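Local coordinates for protein D-alanyl-D-alanine carboxypeptidase DacB2 (Mycobacterium tuberculosis H37Rv, PDB 4RYE) that shows D,D-carboxypeptidase activity in vitro and probably removes the terminal D-alanine of peptidoglycan stem peptides in cell-wall biogenesis, at residues 131-139 / 151-161; 193-201 / 247-258. One frame throughout, in Å; residues are numbered along the deposited sequence.

Contact 1. Residues 131-139 / 151-161; sequences LGATSTHAT and GASTAHDLVVI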
loop_
_atom_site.group_PDB
_atom_site.type_symbol
_atom_site.label_atom_id
_atom_site.label_comp_id
_atom_site.label_asym_id
_atom_site.label_seq_id
_atom_site.Cartn_x
_atom_site.Cartn_y
_atom_site.Cartn_z
ATOM N N LEU A 131 -6.003 -14.221 4.092
ATOM C CA LEU A 131 -5.794 -13.236 5.155
ATOM C C LEU A 131 -7.081 -12.804 5.845
ATOM O O LEU A 131 -7.046 -12.047 6.823
ATOM C CB LEU A 131 -5.099 -12.004 4.591
ATOM C CG LEU A 131 -3.693 -12.234 4.049
ATOM C CD1 LEU A 131 -3.136 -10.942 3.476
ATOM C CD2 LEU A 131 -2.789 -12.754 5.165
ATOM N N GLY A 132 -8.216 -13.271 5.338
ATOM C CA GLY A 132 -9.494 -12.870 5.899
ATOM C C GLY A 132 -9.925 -11.504 5.396
ATOM O O GLY A 132 -10.865 -10.913 5.914
ATOM N N ALA A 133 -9.247 -11.003 4.371
ATOM C CA ALA A 133 -9.648 -9.747 3.749
ATOM C C ALA A 133 -10.726 -10.018 2.697
ATOM O O ALA A 133 -10.461 -10.005 1.494
ATOM C CB ALA A 133 -8.434 -9.055 3.125
ATOM N N THR A 134 -11.950 -10.260 3.147
ATOM C CA THR A 134 -12.986 -10.775 2.257
ATOM C C THR A 134 -13.812 -9.677 1.583
ATOM O O THR A 134 -14.752 -9.954 0.839
ATOM C CB THR A 134 -13.900 -11.734 3.021
ATOM O OG1 THR A 134 -14.484 -11.037 4.123
ATOM C CG2 THR A 134 -13.084 -12.916 3.560
ATOM N N SER A 135 -13.456 -8.424 1.840
ATOM C CA SER A 135 -14.081 -7.325 1.119
ATOM C C SER A 135 -13.145 -6.794 0.052
ATOM O O SER A 135 -13.384 -5.735 -0.530
ATOM C CB SER A 135 -14.489 -6.212 2.079
ATOM O OG SER A 135 -15.394 -6.730 3.036
ATOM N N THR A 136 -12.080 -7.542 -0.213
ATOM C CA THR A 136 -11.095 -7.093 -1.186
ATOM C C THR A 136 -11.169 -7.877 -2.487
ATOM O O THR A 136 -11.188 -9.100 -2.488
ATOM C CB THR A 136 -9.692 -7.174 -0.600
ATOM O OG1 THR A 136 -9.634 -6.295 0.529
ATOM C CG2 THR A 136 -8.653 -6.726 -1.619
ATOM N N HIS A 137 -11.199 -7.158 -3.600
ATOM C CA HIS A 137 -11.224 -7.797 -4.906
ATOM C C HIS A 137 -10.344 -6.999 -5.848
ATOM O O HIS A 137 -10.644 -5.844 -6.157
ATOM C CB HIS A 137 -12.656 -7.837 -5.447
ATOM C CG HIS A 137 -12.771 -8.463 -6.803
ATOM N ND1 HIS A 137 -12.545 -9.806 -7.023
ATOM C CD2 HIS A 137 -13.073 -7.930 -8.010
ATOM C CE1 HIS A 137 -12.711 -10.074 -8.309
ATOM N NE2 HIS A 137 -13.031 -8.955 -8.929
ATOM N N ALA A 138 -9.246 -7.607 -6.286
ATOM C CA ALA A 138 -8.366 -6.976 -7.268
ATOM C C ALA A 138 -8.901 -7.250 -8.661
ATOM O O ALA A 138 -9.483 -8.306 -8.906
ATOM C CB ALA A 138 -6.965 -7.521 -7.140
ATOM N N THR A 139 -8.705 -6.295 -9.569
ATOM C CA THR A 139 -9.044 -6.478 -10.973
ATOM C C THR A 139 -7.808 -6.315 -11.852
ATOM O O THR A 139 -7.802 -6.758 -12.998
ATOM C CB THR A 139 -10.105 -5.476 -11.458
ATOM O OG1 THR A 139 -9.619 -4.142 -11.272
ATOM C CG2 THR A 139 -11.427 -5.661 -10.706
ATOM N N GLY A 151 -12.086 -2.429 -8.989
ATOM C CA GLY A 151 -11.687 -3.251 -7.858
ATOM C C GLY A 151 -12.200 -2.640 -6.567
ATOM O O GLY A 151 -12.869 -1.592 -6.578
ATOM N N ALA A 152 -11.878 -3.279 -5.447
ATOM C CA ALA A 152 -12.431 -2.866 -4.172
ATOM C C ALA A 152 -11.545 -3.290 -3.028
ATOM O O ALA A 152 -10.922 -4.348 -3.072
ATOM C CB ALA A 152 -13.820 -3.463 -3.982
ATOM N N SER A 153 -11.504 -2.454 -1.996
ATOM C CA SER A 153 -11.007 -2.884 -0.690
ATOM C C SER A 153 -11.667 -2.016 0.373
ATOM O O SER A 153 -12.512 -1.175 0.057
ATOM C CB SER A 153 -9.475 -2.798 -0.612
ATOM O OG SER A 153 -9.001 -3.501 0.541
ATOM N N THR A 154 -11.296 -2.218 1.631
ATOM C CA THR A 154 -11.837 -1.406 2.716
ATOM C C THR A 154 -10.651 -0.976 3.551
ATOM O O THR A 154 -9.575 -1.583 3.450
ATOM C CB THR A 154 -12.831 -2.191 3.596
ATOM O OG1 THR A 154 -12.154 -3.288 4.230
ATOM C CG2 THR A 154 -14.006 -2.728 2.751
ATOM N N ALA A 155 -10.824 0.068 4.355
ATOM C CA ALA A 155 -9.760 0.504 5.256
ATOM C C ALA A 155 -9.324 -0.659 6.151
ATOM O O ALA A 155 -8.132 -0.896 6.354
ATOM C CB ALA A 155 -10.224 1.698 6.096
ATOM N N HIS A 156 -10.303 -1.397 6.661
ATOM C CA HIS A 156 -10.036 -2.598 7.449
ATOM C C HIS A 156 -9.201 -3.621 6.678
ATOM O O HIS A 156 -8.157 -4.073 7.167
ATOM C CB HIS A 156 -11.355 -3.225 7.924
ATOM C CG HIS A 156 -11.195 -4.592 8.506
ATOM N ND1 HIS A 156 -11.113 -5.732 7.728
ATOM C CD2 HIS A 156 -11.102 -5.009 9.793
ATOM C CE1 HIS A 156 -10.980 -6.788 8.511
ATOM N NE2 HIS A 156 -10.974 -6.378 9.767
ATOM N N ASP A 157 -9.641 -4.005 5.481
ATOM C CA ASP A 157 -8.856 -4.970 4.708
ATOM C C ASP A 157 -7.457 -4.465 4.353
ATOM O O ASP A 157 -6.504 -5.245 4.326
ATOM C CB ASP A 157 -9.577 -5.386 3.420
ATOM C CG ASP A 157 -10.721 -6.342 3.673
ATOM O OD1 ASP A 157 -11.112 -6.503 4.850
ATOM O OD2 ASP A 157 -11.244 -6.924 2.689
ATOM N N LEU A 158 -7.328 -3.173 4.053
ATOM C CA LEU A 158 -6.012 -2.634 3.715
ATOM C C LEU A 158 -5.005 -2.810 4.863
ATOM O O LEU A 158 -3.863 -3.195 4.624
ATOM C CB LEU A 158 -6.093 -1.161 3.263
ATOM C CG LEU A 158 -6.720 -0.912 1.888
ATOM C CD1 LEU A 158 -6.710 0.591 1.556
ATOM C CD2 LEU A 158 -5.977 -1.697 0.814
ATOM N N VAL A 159 -5.415 -2.541 6.098
ATOM C CA VAL A 159 -4.482 -2.703 7.221
ATOM C C VAL A 159 -4.226 -4.175 7.520
ATOM O O VAL A 159 -3.151 -4.538 7.978
ATOM C CB VAL A 159 -4.886 -1.915 8.506
ATOM C CG1 VAL A 159 -4.976 -0.423 8.210
ATOM C CG2 VAL A 159 -6.194 -2.423 9.125
ATOM N N VAL A 160 -5.213 -5.021 7.253
ATOM C CA VAL A 160 -5.023 -6.456 7.397
ATOM C C VAL A 160 -3.970 -6.920 6.401
ATOM O O VAL A 160 -3.066 -7.707 6.729
ATOM C CB VAL A 160 -6.359 -7.208 7.190
ATOM C CG1 VAL A 160 -6.123 -8.716 7.027
ATOM C CG2 VAL A 160 -7.309 -6.924 8.374
ATOM N N ILE A 161 -4.065 -6.423 5.179
ATOM C CA ILE A 161 -3.098 -6.801 4.147
ATOM C C ILE A 161 -1.720 -6.218 4.465
ATOM O O ILE A 161 -0.701 -6.907 4.350
ATOM C CB ILE A 161 -3.589 -6.345 2.747
ATOM C CG1 ILE A 161 -4.725 -7.262 2.280
ATOM C CG2 ILE A 161 -2.451 -6.352 1.727
ATOM C CD1 ILE A 161 -5.663 -6.645 1.237
HETATM O O HOH W 1 -13.467 -7.458 5.233
#

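Contact 2. Residues 193-201 / 247-258; sequences NQDELLQRY and WDQAATLFDWGF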
loop_
_atom_site.group_PDB
_atom_site.type_symbol
_atom_site.label_atom_id
_atom_site.label_comp_id
_atom_site.label_asym_id
_atom_site.label_seq_id
_atom_site.Cartn_x
_atom_site.Cartn_y
_atom_site.Cartn_z
ATOM N N ASN A 193 12.106 6.811 -2.810
ATOM C CA ASN A 193 10.837 6.417 -2.232
ATOM C C ASN A 193 9.891 7.615 -2.196
ATOM O O ASN A 193 10.220 8.648 -1.615
ATOM C CB ASN A 193 11.072 5.903 -0.806
ATOM C CG ASN A 193 9.893 5.119 -0.264
ATOM O OD1 ASN A 193 8.735 5.414 -0.569
ATOM N ND2 ASN A 193 10.182 4.112 0.550
ATOM N N GLN A 194 8.717 7.480 -2.804
ATOM C CA GLN A 194 7.770 8.590 -2.876
ATOM C C GLN A 194 6.931 8.771 -1.610
ATOM O O GLN A 194 6.146 9.713 -1.521
ATOM C CB GLN A 194 6.851 8.431 -4.091
ATOM C CG GLN A 194 5.818 7.330 -3.947
ATOM C CD GLN A 194 5.004 7.123 -5.215
ATOM O OE1 GLN A 194 5.273 7.737 -6.250
ATOM N NE2 GLN A 194 3.997 6.258 -5.135
ATOM N N ASP A 195 7.087 7.867 -0.644
ATOM C CA ASP A 195 6.350 7.935 0.617
ATOM C C ASP A 195 6.943 9.009 1.522
ATOM O O ASP A 195 7.922 8.768 2.234
ATOM C CB ASP A 195 6.392 6.572 1.314
ATOM C CG ASP A 195 5.673 6.564 2.660
ATOM O OD1 ASP A 195 4.971 7.547 2.999
ATOM O OD2 ASP A 195 5.798 5.548 3.381
ATOM N N GLU A 196 6.330 10.186 1.507
ATOM C CA GLU A 196 6.847 11.339 2.241
ATOM C C GLU A 196 6.670 11.203 3.753
ATOM O O GLU A 196 7.269 11.944 4.529
ATOM C CB GLU A 196 6.172 12.616 1.745
ATOM C CG GLU A 196 6.397 12.863 0.262
ATOM C CD GLU A 196 6.190 14.304 -0.123
ATOM O OE1 GLU A 196 5.757 15.094 0.743
ATOM O OE2 GLU A 196 6.470 14.650 -1.292
ATOM N N LEU A 197 5.855 10.252 4.172
ATOM C CA LEU A 197 5.700 10.008 5.598
ATOM C C LEU A 197 7.047 9.609 6.216
ATOM O O LEU A 197 7.340 9.973 7.352
ATOM C CB LEU A 197 4.615 8.961 5.861
ATOM C CG LEU A 197 3.756 9.175 7.114
ATOM C CD1 LEU A 197 3.117 10.560 7.107
ATOM C CD2 LEU A 197 2.688 8.111 7.246
ATOM N N LEU A 198 7.881 8.897 5.454
ATOM C CA LEU A 198 9.200 8.490 5.947
ATOM C C LEU A 198 10.035 9.700 6.326
ATOM O O LEU A 198 10.763 9.683 7.319
ATOM C CB LEU A 198 9.940 7.661 4.896
ATOM C CG LEU A 198 9.276 6.324 4.574
ATOM C CD1 LEU A 198 10.072 5.593 3.528
ATOM C CD2 LEU A 198 9.143 5.476 5.844
ATOM N N GLN A 199 9.919 10.755 5.526
ATOM C CA GLN A 199 10.699 11.965 5.743
ATOM C C GLN A 199 10.058 12.939 6.734
ATOM O O GLN A 199 10.757 13.699 7.398
ATOM C CB GLN A 199 10.943 12.669 4.401
ATOM C CG GLN A 199 11.659 11.799 3.375
ATOM C CD GLN A 199 11.486 12.302 1.955
ATOM O OE1 GLN A 199 10.363 12.473 1.477
ATOM N NE2 GLN A 199 12.599 12.536 1.269
ATOM N N ARG A 200 8.736 12.932 6.832
ATOM C CA ARG A 200 8.056 13.954 7.630
ATOM C C ARG A 200 7.675 13.496 9.028
ATOM O O ARG A 200 7.449 14.321 9.921
ATOM C CB ARG A 200 6.785 14.418 6.922
ATOM C CG ARG A 200 7.019 15.105 5.594
ATOM C CD ARG A 200 5.770 14.981 4.737
ATOM N NE ARG A 200 5.900 15.671 3.458
ATOM C CZ ARG A 200 5.432 16.891 3.237
ATOM N NH1 ARG A 200 4.810 17.534 4.214
ATOM N NH2 ARG A 200 5.580 17.461 2.048
ATOM N N TYR A 201 7.572 12.186 9.211
ATOM C CA TYR A 201 7.043 11.644 10.457
ATOM C C TYR A 201 8.016 10.665 11.108
ATOM O O TYR A 201 8.082 9.508 10.694
ATOM C CB TYR A 201 5.711 10.926 10.195
ATOM C CG TYR A 201 4.946 10.696 11.471
ATOM C CD1 TYR A 201 4.198 11.713 12.031
ATOM C CD2 TYR A 201 5.005 9.479 12.135
ATOM C CE1 TYR A 201 3.503 11.527 13.216
ATOM C CE2 TYR A 201 4.304 9.277 13.330
ATOM C CZ TYR A 201 3.565 10.311 13.862
ATOM O OH TYR A 201 2.875 10.134 15.044
ATOM N N TRP A 247 -0.836 13.718 3.910
ATOM C CA TRP A 247 0.308 13.536 4.804
ATOM C C TRP A 247 -0.018 14.086 6.185
ATOM O O TRP A 247 0.390 13.509 7.202
ATOM C CB TRP A 247 1.580 14.213 4.264
ATOM C CG TRP A 247 2.016 13.762 2.886
ATOM C CD1 TRP A 247 2.248 14.561 1.802
ATOM C CD2 TRP A 247 2.270 12.414 2.450
ATOM N NE1 TRP A 247 2.626 13.797 0.722
ATOM C CE2 TRP A 247 2.648 12.477 1.093
ATOM C CE3 TRP A 247 2.212 11.163 3.074
ATOM C CZ2 TRP A 247 2.972 11.337 0.351
ATOM C CZ3 TRP A 247 2.533 10.029 2.333
ATOM C CH2 TRP A 247 2.911 10.128 0.989
ATOM N N ASP A 248 -0.743 15.207 6.205
ATOM C CA ASP A 248 -1.186 15.846 7.442
ATOM C C ASP A 248 -2.100 14.919 8.239
ATOM O O ASP A 248 -1.887 14.698 9.436
ATOM C CB ASP A 248 -1.921 17.171 7.151
ATOM C CG ASP A 248 -0.983 18.290 6.716
ATOM O OD1 ASP A 248 0.198 18.284 7.124
ATOM O OD2 ASP A 248 -1.437 19.187 5.972
ATOM N N GLN A 249 -3.117 14.376 7.574
ATOM C CA GLN A 249 -4.107 13.549 8.254
ATOM C C GLN A 249 -3.495 12.238 8.742
ATOM O O GLN A 249 -3.877 11.725 9.789
ATOM C CB GLN A 249 -5.329 13.293 7.356
ATOM C CG GLN A 249 -6.276 12.212 7.883
ATOM C CD GLN A 249 -7.626 12.200 7.170
ATOM O OE1 GLN A 249 -7.706 12.357 5.950
ATOM N NE2 GLN A 249 -8.695 12.030 7.938
ATOM N N ALA A 250 -2.544 11.697 7.987
ATOM C CA ALA A 250 -1.870 10.478 8.413
ATOM C C ALA A 250 -1.097 10.745 9.693
ATOM O O ALA A 250 -1.133 9.946 10.621
ATOM C CB ALA A 250 -0.936 9.946 7.319
ATOM N N ALA A 251 -0.384 11.863 9.736
ATOM C CA ALA A 251 0.393 12.203 10.918
ATOM C C ALA A 251 -0.560 12.481 12.087
ATOM O O ALA A 251 -0.283 12.127 13.230
ATOM C CB ALA A 251 1.284 13.404 10.639
ATOM N N THR A 252 -1.685 13.123 11.789
ATOM C CA THR A 252 -2.700 13.397 12.806
ATOM C C THR A 252 -3.274 12.100 13.400
ATOM O O THR A 252 -3.449 11.994 14.619
ATOM C CB THR A 252 -3.822 14.285 12.235
ATOM O OG1 THR A 252 -3.328 15.620 12.097
ATOM C CG2 THR A 252 -5.034 14.300 13.155
ATOM N N LEU A 253 -3.543 11.112 12.552
ATOM C CA LEU A 253 -4.074 9.827 13.023
ATOM C C LEU A 253 -3.062 9.036 13.840
ATOM O O LEU A 253 -3.405 8.483 14.883
ATOM C CB LEU A 253 -4.595 8.983 11.861
ATOM C CG LEU A 253 -5.938 9.454 11.300
ATOM C CD1 LEU A 253 -6.318 8.625 10.089
ATOM C CD2 LEU A 253 -7.030 9.379 12.381
ATOM N N PHE A 254 -1.816 8.998 13.375
ATOM C CA PHE A 254 -0.746 8.345 14.126
ATOM C C PHE A 254 -0.542 9.015 15.483
ATOM O O PHE A 254 -0.493 8.328 16.516
ATOM C CB PHE A 254 0.568 8.354 13.319
ATOM C CG PHE A 254 0.666 7.251 12.276
ATOM C CD1 PHE A 254 0.381 5.924 12.599
ATOM C CD2 PHE A 254 1.062 7.547 10.976
ATOM C CE1 PHE A 254 0.487 4.913 11.635
ATOM C CE2 PHE A 254 1.164 6.554 10.014
ATOM C CZ PHE A 254 0.877 5.230 10.339
ATOM N N ASP A 255 -0.430 10.347 15.484
ATOM C CA ASP A 255 -0.278 11.110 16.724
ATOM C C ASP A 255 -1.426 10.804 17.690
ATOM O O ASP A 255 -1.209 10.573 18.884
ATOM C CB ASP A 255 -0.285 12.626 16.459
ATOM C CG ASP A 255 1.059 13.164 15.972
ATOM O OD1 ASP A 255 2.054 12.412 15.946
ATOM O OD2 ASP A 255 1.113 14.366 15.627
ATOM N N TRP A 256 -2.650 10.841 17.175
ATOM C CA TRP A 256 -3.817 10.544 18.001
ATOM C C TRP A 256 -3.730 9.130 18.580
ATOM O O TRP A 256 -4.011 8.916 19.760
ATOM C CB TRP A 256 -5.111 10.719 17.206
ATOM C CG TRP A 256 -6.344 10.402 18.018
ATOM C CD1 TRP A 256 -7.081 11.268 18.779
ATOM C CD2 TRP A 256 -6.963 9.117 18.156
ATOM N NE1 TRP A 256 -8.121 10.597 19.375
ATOM C CE2 TRP A 256 -8.065 9.276 19.013
ATOM C CE3 TRP A 256 -6.685 7.848 17.641
ATOM C CZ2 TRP A 256 -8.900 8.202 19.365
ATOM C CZ3 TRP A 256 -7.514 6.789 17.992
ATOM C CH2 TRP A 256 -8.602 6.973 18.841
ATOM N N GLY A 257 -3.326 8.175 17.749
ATOM C CA GLY A 257 -3.211 6.793 18.176
ATOM C C GLY A 257 -2.136 6.581 19.231
ATOM O O GLY A 257 -2.302 5.780 20.152
ATOM N N PHE A 258 -1.017 7.280 19.090
ATOM C CA PHE A 258 0.092 7.111 20.024
ATOM C C PHE A 258 -0.212 7.765 21.357
ATOM O O PHE A 258 0.322 7.365 22.393
ATOM C CB PHE A 258 1.407 7.649 19.422
ATOM C CG PHE A 258 1.971 6.770 18.343
ATOM C CD1 PHE A 258 2.131 5.408 18.555
ATOM C CD2 PHE A 258 2.315 7.296 17.099
ATOM C CE1 PHE A 258 2.645 4.589 17.549
ATOM C CE2 PHE A 258 2.822 6.486 16.095
ATOM C CZ PHE A 258 2.980 5.127 16.318
#

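Contact 1. Residues 131-139 / 151-161
A single carboxylate, that of Asp157 in the first turn of a helix, gathers much of the polar bonding between this helix and the loop 131-139. Its OD2 accepts twice: Ser135 N donates at 2.8 Å to the syn lone pair of Asp157 OD2, with a bent N-H...O angle of 135°, while Thr136 OG1, also 2.8 Å from Asp157 OD2, donates to the anti one. The threonine hydroxyl in turn accepts a hydrogen bond from Ser153 OG (2.9 Å from Thr136 OG1), so serine, threonine and aspartate form a hydrogen-bonded chain in a largely buried setting. The other oxygen is occupied as well. His156 ND1 points at Asp157 OD1 from 3.0 Å, with that oxygen in the imidazole plane, and a water donates to OD1 while also bonding Ser135 OG. Both carboxylate oxygens are thus held, which should limit the group's rotation and probably favour its ionised form.

At one flank, the two main-chain bonds between His137 and Ala152 form an isolated antiparallel bridge. At the other, contact is apolar: Ala133 CB lies 4.1 Å from Ile161 CD1, and Leu131 crosses Ile161 at about a right angle. Thr154 N-caps the helix; its OG1, placed between backbone N and carbonyl carbon (chi1 63°), accepts from Asp157 N.

The contact therefore folds the chain leaving helix 117-130, which ends in a Schellman motif at Gly132, against the start of helix 155-166. Leu131 and Ile161 also meet helix 50-60, while Leu158 and Val159 pack on strand 228-237.

Contact 2. Residues 193-201 / 247-258
Aromatic packing leads this contact: Glu196 lays its CB over one face of the Trp247 indole, 3.8 Å from the centroid of the six-membered ring, a CH-pi contact. The guanidinium of Arg200 has Trp247 CD1 over its centre, the two planes 18° apart.

Apolar contacts continue along the helix. Leu197 CD2 meets the edge of the Phe254 ring, 3.5 Å from its CE2, and also touches Ala250. With CG anti to the backbone N (chi1 -164°), the Tyr201 ring reaches across to Ala251 CB, 3.6 Å from Tyr201 CD1, and lies obliquely beside Phe254.

Polar bonding across the contact centres on the phenol: Tyr201 OH donates to Asp255 OD1 at 2.6 Å, approaching on the anti side, 29° out of the carboxylate plane. Arg225 adds a cation-pi contact to the tyrosine. Within 193-201, a salt bridge joins Arg200 NH2 to Glu196 OE1 at 2.7 Å.

A short helix, with Asp195 OD1 capping Leu197 N, thus packs against helix 246-259, which lies on the antiparallel sheet of the serine beta-lactamase-like fold of S11 peptidases. Just before the short helix, Gln194 touches Ser102, probably an active-site residue, so this loop borders the catalytic cleft.

Overall arrangement
From the N terminus, strands 22-27 and 32-37 and helix 50-60 precede both contacts in the sequence. Contact 1 then closes a short loop of 11 residues, joining the exit of helix 117-130 to the entry of helix 155-166. Contact 2 opens only later and closes a much longer, strand-rich loop that includes strands 204-212, 218-225 and 228-237. The two neither nest nor cross; they follow in series, their centres 22 Å apart and their nearest atoms about 8 Å. Strand 228-237 is their common neighbour: helix 155-166 and helix 246-259 meet alternate residues of it, consistent with opposite faces of the sheet, so each contact fastens a loop or short helix to a sheet-covering helix.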